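Local coordinates for hydroxylase (Rhodococcus sp., PDB 2OR0), which is probably a flavin-dependent monooxygenase of the acyl-CoA dehydrogenase family, putting one atom of molecular oxygen into its substrate, at residues F81-M86 and S311-A316; D113-E118 and P220-L225; C161-L166 and H184-R189. All coordinates share one frame; numbering follows the deposited sequence.

In the fold
The three contacts sample the two kinds of architecture that acyl-CoA dehydrogenase-like proteins combine, helical bundle and beta domain. Interaction 1 packs helices 78-91 and 292-324, its centre about 11 Å from that of the chain. Interaction 2, where helix 114-121 meets the sheet, and interaction 3, within it, have centres about 11 Å apart and touch: strand 224-226 pairs with strand 182-188, Arg223 O lying 2.8 Å from Ile186 N and Leu225 N 2.9 Å from His184 O. The centre of interaction 1 is about 29 Å from that of interaction 2 and about 26 Å from that of interaction 3. Along the chain, interaction 3 nests within interaction 2, and both within interaction 1.

Interaction 1: F81-M86 and S311-A316; sequences FAETVM and SLIETA
Ile313 meets Ala82, Glu83 and Met86 in a contact between two helices that is almost wholly apolar. Its CG1-CD1 branch does the touching: Ile313 CG1 lies 4.1 Å from Ala82 CB, while Ile313 CD1 extends further and comes within 3.8 Å of Met86 CE. Met86, modelled as selenomethionine, has its CG beside the backbone N (chi1 -69°) and an extended chain beyond, which carries the terminal methyl across the gap to meet the Ile313 side chain tip to tip. The same methyl also reaches Leu312, with Met86 CE 3.9 Å from Leu312 CD2, so that one methyl touches both residues.

The polar member takes part through its aliphatic portion. Glu83 crosses Ile313 at about a right angle, its CG 3.7 Å from Ile313 CD1, and its carboxylate forms a salt bridge with Arg79 one turn earlier on the same helix. Ile313 also touches Arg79, so the charged pair borders the apolar patch.

No hydrogen bond joins the two segments. Their axes approach to 10.7 Å at 154°, a nearly antiparallel packing bridged by side chains, with small Ala82 opposite Ile313 at the closest CA atoms. Around this pair, helix 250-277 receives Val85 and Leu312, helix 331-356 lies against Leu312 and Thr315, and loop residues Leu65, Leu66 and Val104 cover Phe81, placing the contact inside the helical part of the fold.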
loop_
_atom_site.group_PDB
_atom_site.type_symbol
_atom_site.label_atom_id
_atom_site.label_comp_id
_atom_site.label_asym_id
_atom_site.label_seq_id
_atom_site.Cartn_x
_atom_site.Cartn_y
_atom_site.Cartn_z
ATOM N N PHE A 81 -7.668 -5.163 7.971
ATOM C CA PHE A 81 -7.235 -4.530 6.732
ATOM C C PHE A 81 -5.960 -5.249 6.219
ATOM O O PHE A 81 -5.915 -5.700 5.086
ATOM C CB PHE A 81 -6.930 -3.041 6.964
ATOM C CG PHE A 81 -6.307 -2.339 5.748
ATOM C CD1 PHE A 81 -7.046 -2.146 4.591
ATOM C CD2 PHE A 81 -4.998 -1.882 5.785
ATOM C CE1 PHE A 81 -6.500 -1.501 3.490
ATOM C CE2 PHE A 81 -4.441 -1.208 4.695
ATOM C CZ PHE A 81 -5.196 -1.021 3.544
ATOM N N ALA A 82 -4.951 -5.366 7.073
ATOM C CA ALA A 82 -3.678 -5.942 6.678
ATOM C C ALA A 82 -3.865 -7.360 6.137
ATOM O O ALA A 82 -3.355 -7.687 5.067
ATOM C CB ALA A 82 -2.703 -5.912 7.828
ATOM N N GLU A 83 -4.642 -8.184 6.843
ATOM C CA GLU A 83 -4.844 -9.566 6.434
ATOM C C GLU A 83 -5.614 -9.690 5.131
ATOM O O GLU A 83 -5.358 -10.623 4.339
ATOM C CB GLU A 83 -5.548 -10.376 7.548
ATOM C CG GLU A 83 -4.645 -10.636 8.776
ATOM C CD GLU A 83 -5.388 -11.236 10.001
ATOM O OE1 GLU A 83 -6.639 -11.284 10.033
ATOM O OE2 GLU A 83 -4.691 -11.628 10.963
ATOM N N THR A 84 -6.570 -8.781 4.914
ATOM C CA THR A 84 -7.344 -8.798 3.678
ATOM C C THR A 84 -6.454 -8.453 2.464
ATOM O O THR A 84 -6.521 -9.123 1.437
ATOM C CB THR A 84 -8.567 -7.841 3.739
ATOM O OG1 THR A 84 -9.296 -8.074 4.962
ATOM C CG2 THR A 84 -9.472 -8.090 2.531
ATOM N N VAL A 85 -5.650 -7.404 2.589
ATOM C CA VAL A 85 -4.670 -7.035 1.561
ATOM C C VAL A 85 -3.749 -8.235 1.242
ATOM O O VAL A 85 -3.600 -8.623 0.075
ATOM C CB VAL A 85 -3.844 -5.830 2.013
ATOM C CG1 VAL A 85 -2.673 -5.562 1.048
ATOM C CG2 VAL A 85 -4.733 -4.577 2.131
HETATM N N MSE A 86 -3.162 -8.828 2.287
HETATM C CA MSE A 86 -2.323 -10.001 2.103
HETATM C C MSE A 86 -3.073 -11.092 1.381
HETATM O O MSE A 86 -2.510 -11.758 0.543
HETATM C CB MSE A 86 -1.799 -10.524 3.432
HETATM C CG MSE A 86 -0.809 -9.648 4.093
HETATM SE SE MSE A 86 -0.324 -10.369 5.861
HETATM C CE MSE A 86 0.652 -8.897 6.617
ATOM N N SER A 311 4.981 -9.786 12.493
ATOM C CA SER A 311 5.633 -8.565 12.962
ATOM C C SER A 311 4.914 -7.294 12.571
ATOM O O SER A 311 4.739 -6.406 13.389
ATOM C CB SER A 311 7.055 -8.492 12.425
ATOM O OG SER A 311 7.809 -9.443 13.115
ATOM N N LEU A 312 4.561 -7.198 11.301
ATOM C CA LEU A 312 3.875 -6.018 10.761
ATOM C C LEU A 312 2.537 -5.786 11.484
ATOM O O LEU A 312 2.183 -4.657 11.881
ATOM C CB LEU A 312 3.611 -6.199 9.245
ATOM C CG LEU A 312 2.906 -5.013 8.553
ATOM C CD1 LEU A 312 3.740 -3.734 8.451
ATOM C CD2 LEU A 312 2.383 -5.402 7.177
ATOM N N ILE A 313 1.793 -6.871 11.611
ATOM C CA ILE A 313 0.467 -6.833 12.202
ATOM C C ILE A 313 0.516 -6.556 13.715
ATOM O O ILE A 313 -0.343 -5.845 14.241
ATOM C CB ILE A 313 -0.321 -8.100 11.831
ATOM C CG1 ILE A 313 -0.405 -8.243 10.308
ATOM C CG2 ILE A 313 -1.778 -8.060 12.390
ATOM C CD1 ILE A 313 -1.310 -9.439 9.850
ATOM N N GLU A 314 1.542 -7.073 14.401
ATOM C CA GLU A 314 1.695 -6.857 15.851
ATOM C C GLU A 314 1.818 -5.363 16.209
ATOM O O GLU A 314 1.194 -4.886 17.180
ATOM C CB GLU A 314 2.868 -7.683 16.406
ATOM C CG GLU A 314 3.011 -7.713 17.947
ATOM C CD GLU A 314 3.655 -6.452 18.556
ATOM O OE1 GLU A 314 4.582 -5.820 17.953
ATOM O OE2 GLU A 314 3.240 -6.086 19.685
ATOM N N THR A 315 2.606 -4.613 15.422
ATOM C CA THR A 315 2.687 -3.167 15.613
ATOM C C THR A 315 1.304 -2.488 15.627
ATOM O O THR A 315 1.014 -1.683 16.521
ATOM C CB THR A 315 3.544 -2.489 14.533
ATOM O OG1 THR A 315 4.863 -3.070 14.536
ATOM C CG2 THR A 315 3.633 -0.979 14.819
ATOM N N ALA A 316 0.476 -2.810 14.629
ATOM C CA ALA A 316 -0.849 -2.221 14.465
ATOM C C ALA A 316 -1.802 -2.623 15.613
ATOM O O ALA A 316 -2.554 -1.775 16.093
ATOM C CB ALA A 316 -1.455 -2.594 13.107
#

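Interaction 2: D113-E118 and P220-L225; sequences DPQVQE and PGYRTL
Tyr222 turns its ring toward Gln115 by setting CG between its own backbone N and carbonyl carbon (chi1 77°), and Gln115 answers with CG opposite its backbone N (chi1 -168°) and an extended chain that lays the amide over the ring. The two planes are only 2° apart, a stacked amide and phenol, with Gln115 OE1 3.5 Å above the plane and over the ring centre. Gln115 CD is 3.6 Å from Tyr222 CZ. Asp113 begins helix 114-121 as its N-cap: OD1 accepts from Gln115 N at 2.8 Å through the anti lone pair, which holds the first turn that carries the stacking amide. The start of this helix thus packs on the turn 221-222 leading into strand 224-226, which pairs in the sheet with strand 182-188. The Asp113 CB also packs 3.2 Å from Tyr222 O. A water links the two backbones, accepting from Asp113 N at 3.0 Å and donating to Tyr222 O and Thr224 O. On the buried side, Val116 CG2 meets Arg223 CG at 3.8 Å, and Val116 also packs on Leu109 and Ile186. The guanidinium of Arg223 forms a salt bridge with Glu119 of helix 114-121.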
loop_
_atom_site.group_PDB
_atom_site.type_symbol
_atom_site.label_atom_id
_atom_site.label_comp_id
_atom_site.label_asym_id
_atom_site.label_seq_id
_atom_site.Cartn_x
_atom_site.Cartn_y
_atom_site.Cartn_z
ATOM N N ASP A 113 -11.770 17.591 5.501
ATOM C CA ASP A 113 -12.992 18.397 5.597
ATOM C C ASP A 113 -14.230 17.628 5.199
ATOM O O ASP A 113 -14.257 16.973 4.144
ATOM C CB ASP A 113 -12.885 19.660 4.745
ATOM C CG ASP A 113 -13.915 20.712 5.131
ATOM O OD1 ASP A 113 -15.091 20.550 4.749
ATOM O OD2 ASP A 113 -13.528 21.692 5.809
ATOM N N PRO A 114 -15.285 17.710 6.036
ATOM C CA PRO A 114 -16.512 16.985 5.695
ATOM C C PRO A 114 -17.036 17.299 4.289
ATOM O O PRO A 114 -17.696 16.461 3.680
ATOM C CB PRO A 114 -17.518 17.424 6.787
ATOM C CG PRO A 114 -16.680 17.835 7.942
ATOM C CD PRO A 114 -15.387 18.424 7.329
ATOM N N GLN A 115 -16.743 18.486 3.770
ATOM C CA GLN A 115 -17.237 18.827 2.436
ATOM C C GLN A 115 -16.622 17.979 1.303
ATOM O O GLN A 115 -17.317 17.619 0.342
ATOM C CB GLN A 115 -17.081 20.319 2.146
ATOM C CG GLN A 115 -17.839 20.777 0.898
ATOM C CD GLN A 115 -17.704 22.273 0.643
ATOM O OE1 GLN A 115 -17.126 23.008 1.447
ATOM N NE2 GLN A 115 -18.232 22.726 -0.490
ATOM N N VAL A 116 -15.327 17.673 1.406
ATOM C CA VAL A 116 -14.685 16.893 0.349
ATOM C C VAL A 116 -15.106 15.416 0.426
ATOM O O VAL A 116 -15.246 14.747 -0.606
ATOM C CB VAL A 116 -13.149 17.143 0.284
ATOM C CG1 VAL A 116 -12.441 16.663 1.540
ATOM C CG2 VAL A 116 -12.525 16.538 -1.011
ATOM N N GLN A 117 -15.356 14.926 1.645
ATOM C CA GLN A 117 -15.811 13.545 1.825
ATOM C C GLN A 117 -17.157 13.374 1.124
ATOM O O GLN A 117 -17.421 12.346 0.501
ATOM C CB GLN A 117 -15.947 13.179 3.317
ATOM C CG GLN A 117 -14.728 13.460 4.193
ATOM C CD GLN A 117 -14.855 12.839 5.577
ATOM O OE1 GLN A 117 -15.407 11.745 5.728
ATOM N NE2 GLN A 117 -14.339 13.521 6.587
ATOM N N GLU A 118 -17.998 14.406 1.232
ATOM C CA GLU A 118 -19.318 14.428 0.604
ATOM C C GLU A 118 -19.171 14.525 -0.919
ATOM O O GLU A 118 -19.859 13.825 -1.664
ATOM C CB GLU A 118 -20.141 15.598 1.192
ATOM C CG GLU A 118 -21.598 15.741 0.711
ATOM C CD GLU A 118 -22.427 14.444 0.801
ATOM O OE1 GLU A 118 -22.266 13.670 1.774
ATOM O OE2 GLU A 118 -23.263 14.211 -0.110
ATOM N N PRO A 220 -9.389 24.363 -3.893
ATOM C CA PRO A 220 -9.936 25.069 -2.716
ATOM C C PRO A 220 -9.296 24.628 -1.395
ATOM O O PRO A 220 -8.838 23.475 -1.292
ATOM C CB PRO A 220 -11.432 24.705 -2.734
ATOM C CG PRO A 220 -11.590 23.593 -3.745
ATOM C CD PRO A 220 -10.422 23.652 -4.676
ATOM N N GLY A 221 -9.248 25.530 -0.404
ATOM C CA GLY A 221 -8.666 25.245 0.917
ATOM C C GLY A 221 -9.235 23.978 1.577
ATOM O O GLY A 221 -8.487 23.180 2.166
ATOM N N TYR A 222 -10.548 23.777 1.452
ATOM C CA TYR A 222 -11.225 22.651 2.102
ATOM C C TYR A 222 -10.870 21.277 1.487
ATOM O O TYR A 222 -11.224 20.232 2.053
ATOM C CB TYR A 222 -12.752 22.870 2.141
ATOM C CG TYR A 222 -13.488 22.618 0.833
ATOM C CD1 TYR A 222 -13.886 21.342 0.476
ATOM C CD2 TYR A 222 -13.810 23.682 -0.032
ATOM C CE1 TYR A 222 -14.547 21.105 -0.719
ATOM C CE2 TYR A 222 -14.476 23.460 -1.220
ATOM C CZ TYR A 222 -14.848 22.176 -1.558
ATOM O OH TYR A 222 -15.500 21.952 -2.745
ATOM N N ARG A 223 -10.181 21.298 0.340
ATOM C CA ARG A 223 -9.702 20.079 -0.338
ATOM C C ARG A 223 -8.226 19.815 -0.087
ATOM O O ARG A 223 -7.584 19.075 -0.827
ATOM C CB ARG A 223 -9.960 20.153 -1.844
ATOM C CG ARG A 223 -11.404 19.915 -2.214
ATOM C CD ARG A 223 -11.524 19.896 -3.694
ATOM N NE ARG A 223 -12.902 19.863 -4.153
ATOM C CZ ARG A 223 -13.266 20.095 -5.418
ATOM N NH1 ARG A 223 -12.346 20.388 -6.347
ATOM N NH2 ARG A 223 -14.553 20.027 -5.760
ATOM N N THR A 224 -7.691 20.417 0.966
ATOM C CA THR A 224 -6.304 20.234 1.330
ATOM C C THR A 224 -6.175 19.838 2.803
ATOM O O THR A 224 -7.084 20.099 3.609
ATOM C CB THR A 224 -5.441 21.500 1.042
ATOM O OG1 THR A 224 -5.597 22.458 2.085
ATOM C CG2 THR A 224 -5.810 22.152 -0.281
ATOM N N LEU A 225 -5.066 19.182 3.128
ATOM C CA LEU A 225 -4.598 19.038 4.498
ATOM C C LEU A 225 -3.140 19.447 4.527
ATOM O O LEU A 225 -2.422 19.293 3.538
ATOM C CB LEU A 225 -4.733 17.594 4.997
ATOM C CG LEU A 225 -6.163 17.048 5.134
ATOM C CD1 LEU A 225 -6.231 15.511 5.289
ATOM C CD2 LEU A 225 -6.937 17.772 6.290
HETATM O O HOH W 1 -9.547 18.816 3.882
#

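Interaction 3: C161-L166 and H184-R189; sequences CQWAFL and HVILPR
Trp163 and Pro188 face each other across an antiparallel non-hydrogen-bonded pair, and the proline sits over one face of the indole's six-membered ring: Pro188 CB stands 4.0 Å from the centroid of that Trp163 ring, 10° off its normal, a CH-pi contact. Ile186 CG2 also approaches the indole, 3.4 Å from Trp163 CE3. The next such pair repeats the theme. Phe165 and Ile186 run side by side, with Ile186 CG1 over the phenyl face and Ile186 CD1 3.8 Å from Phe165 CE2; His184 CB touches the same ring carbon, and the ring of Tyr133 meets those of Phe165 and His184. On the other face of the hairpin, Leu166 packs against Val185 and Leu187. Between the faces run four backbone bonds, two each in the pairs Ala164-Leu187 and Leu166-Val185, such as Ala164 N to Leu187 O at 2.8 Å. At the open end of the hairpin, away from the connection between its strands, Arg189 CG is opposite its backbone N (chi1 -179°) and the chain bends at chi2, bringing NH1 to Cys161 O at 3.1 Å, in the guanidinium plane; NH1 also bonds Asp159 O. A leucine in place of Arg189 would probably leave both carbonyls without this donor and let the chain around Cys161 move more freely, although the backbone bond from Arg189 N to Gln162 O could persist. The chemistry thus divides the contact: regular strand bonds and ring packing, with helix 114-121 against Trp163 and Ile186, hold the hairpin, while the Arg189 guanidinium adds a tie to the chain leading into it.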
loop_
_atom_site.group_PDB
_atom_site.type_symbol
_atom_site.label_atom_id
_atom_site.label_comp_id
_atom_site.label_asym_id
_atom_site.label_seq_id
_atom_site.Cartn_x
_atom_site.Cartn_y
_atom_site.Cartn_z
ATOM N N CYS A 161 -9.738 5.361 -10.840
ATOM C CA CYS A 161 -9.984 6.369 -9.827
ATOM C C CYS A 161 -10.555 7.645 -10.459
ATOM O O CYS A 161 -10.233 7.981 -11.608
ATOM C CB CYS A 161 -8.697 6.684 -9.073
ATOM S SG CYS A 161 -7.981 5.251 -8.172
ATOM N N GLN A 162 -11.397 8.342 -9.697
ATOM C CA GLN A 162 -12.063 9.559 -10.166
ATOM C C GLN A 162 -11.575 10.805 -9.438
ATOM O O GLN A 162 -11.981 11.917 -9.762
ATOM C CB GLN A 162 -13.593 9.403 -10.095
ATOM C CG GLN A 162 -14.175 8.524 -11.239
ATOM C CD GLN A 162 -13.782 9.025 -12.650
ATOM O OE1 GLN A 162 -13.982 10.208 -12.995
ATOM N NE2 GLN A 162 -13.230 8.122 -13.470
ATOM N N TRP A 163 -10.702 10.611 -8.457
ATOM C CA TRP A 163 -10.065 11.693 -7.721
ATOM C C TRP A 163 -8.611 11.277 -7.445
ATOM O O TRP A 163 -8.288 10.087 -7.486
ATOM C CB TRP A 163 -10.774 11.952 -6.384
ATOM C CG TRP A 163 -12.198 12.480 -6.506
ATOM C CD1 TRP A 163 -13.315 11.762 -6.830
ATOM C CD2 TRP A 163 -12.633 13.830 -6.313
ATOM N NE1 TRP A 163 -14.422 12.580 -6.847
ATOM C CE2 TRP A 163 -14.032 13.855 -6.540
ATOM C CE3 TRP A 163 -11.979 15.025 -5.974
ATOM C CZ2 TRP A 163 -14.790 15.033 -6.436
ATOM C CZ3 TRP A 163 -12.732 16.188 -5.848
ATOM C CH2 TRP A 163 -14.123 16.180 -6.082
ATOM N N ALA A 164 -7.756 12.246 -7.135
ATOM C CA ALA A 164 -6.384 11.946 -6.734
ATOM C C ALA A 164 -6.067 12.682 -5.472
ATOM O O ALA A 164 -6.515 13.810 -5.293
ATOM C CB ALA A 164 -5.403 12.349 -7.813
ATOM N N PHE A 165 -5.287 12.025 -4.620
ATOM C CA PHE A 165 -4.760 12.570 -3.392
ATOM C C PHE A 165 -3.263 12.775 -3.625
ATOM O O PHE A 165 -2.532 11.796 -3.723
ATOM C CB PHE A 165 -4.937 11.507 -2.311
ATOM C CG PHE A 165 -5.383 12.034 -0.978
ATOM C CD1 PHE A 165 -6.200 11.244 -0.144
ATOM C CD2 PHE A 165 -5.008 13.298 -0.536
ATOM C CE1 PHE A 165 -6.635 11.719 1.099
ATOM C CE2 PHE A 165 -5.454 13.772 0.724
ATOM C CZ PHE A 165 -6.264 12.978 1.519
ATOM N N LEU A 166 -2.777 14.008 -3.718
ATOM C CA LEU A 166 -1.384 14.215 -4.136
ATOM C C LEU A 166 -0.614 15.049 -3.152
ATOM O O LEU A 166 -1.202 15.894 -2.480
ATOM C CB LEU A 166 -1.335 14.906 -5.506
ATOM C CG LEU A 166 -2.132 14.262 -6.636
ATOM C CD1 LEU A 166 -2.332 15.265 -7.815
ATOM C CD2 LEU A 166 -1.449 12.931 -7.084
ATOM N N HIS A 184 -1.215 17.740 1.426
ATOM C CA HIS A 184 -1.956 16.759 0.658
ATOM C C HIS A 184 -3.174 17.448 0.028
ATOM O O HIS A 184 -3.930 18.157 0.716
ATOM C CB HIS A 184 -2.420 15.591 1.549
ATOM C CG HIS A 184 -1.301 14.784 2.147
ATOM N ND1 HIS A 184 -1.507 13.836 3.134
ATOM C CD2 HIS A 184 0.034 14.787 1.909
ATOM C CE1 HIS A 184 -0.352 13.288 3.470
ATOM N NE2 HIS A 184 0.599 13.849 2.748
ATOM N N VAL A 185 -3.378 17.260 -1.275
ATOM C CA VAL A 185 -4.435 17.986 -2.002
ATOM C C VAL A 185 -5.327 16.998 -2.746
ATOM O O VAL A 185 -4.851 15.956 -3.222
ATOM C CB VAL A 185 -3.828 19.049 -3.000
ATOM C CG1 VAL A 185 -3.013 20.092 -2.254
ATOM C CG2 VAL A 185 -2.966 18.382 -4.094
ATOM N N ILE A 186 -6.618 17.298 -2.833
ATOM C CA ILE A 186 -7.555 16.421 -3.539
ATOM C C ILE A 186 -8.032 17.091 -4.836
ATOM O O ILE A 186 -8.438 18.263 -4.814
ATOM C CB ILE A 186 -8.767 16.030 -2.639
ATOM C CG1 ILE A 186 -8.307 15.189 -1.445
ATOM C CG2 ILE A 186 -9.821 15.259 -3.413
ATOM C CD1 ILE A 186 -8.465 15.920 -0.118
ATOM N N LEU A 187 -7.960 16.359 -5.956
ATOM C CA LEU A 187 -8.359 16.871 -7.282
ATOM C C LEU A 187 -9.265 15.883 -7.962
ATOM O O LEU A 187 -9.020 14.685 -7.884
ATOM C CB LEU A 187 -7.149 17.088 -8.204
ATOM C CG LEU A 187 -6.241 18.296 -8.006
ATOM C CD1 LEU A 187 -5.383 18.131 -6.783
ATOM C CD2 LEU A 187 -5.365 18.480 -9.230
ATOM N N PRO A 188 -10.328 16.371 -8.629
ATOM C CA PRO A 188 -11.136 15.493 -9.461
ATOM C C PRO A 188 -10.366 15.161 -10.745
ATOM O O PRO A 188 -9.481 15.933 -11.128
ATOM C CB PRO A 188 -12.362 16.350 -9.781
ATOM C CG PRO A 188 -11.889 17.768 -9.644
ATOM C CD PRO A 188 -10.838 17.757 -8.601
ATOM N N ARG A 189 -10.704 14.034 -11.385
ATOM C CA ARG A 189 -9.969 13.535 -12.561
ATOM C C ARG A 189 -10.031 14.523 -13.718
ATOM O O ARG A 189 -9.141 14.582 -14.570
ATOM C CB ARG A 189 -10.512 12.174 -13.013
ATOM C CG ARG A 189 -9.786 11.604 -14.210
ATOM C CD ARG A 189 -9.567 10.127 -14.075
ATOM N NE ARG A 189 -9.528 9.496 -15.389
ATOM C CZ ARG A 189 -9.625 8.188 -15.599
ATOM N NH1 ARG A 189 -9.754 7.345 -14.574
ATOM N NH2 ARG A 189 -9.585 7.716 -16.838
#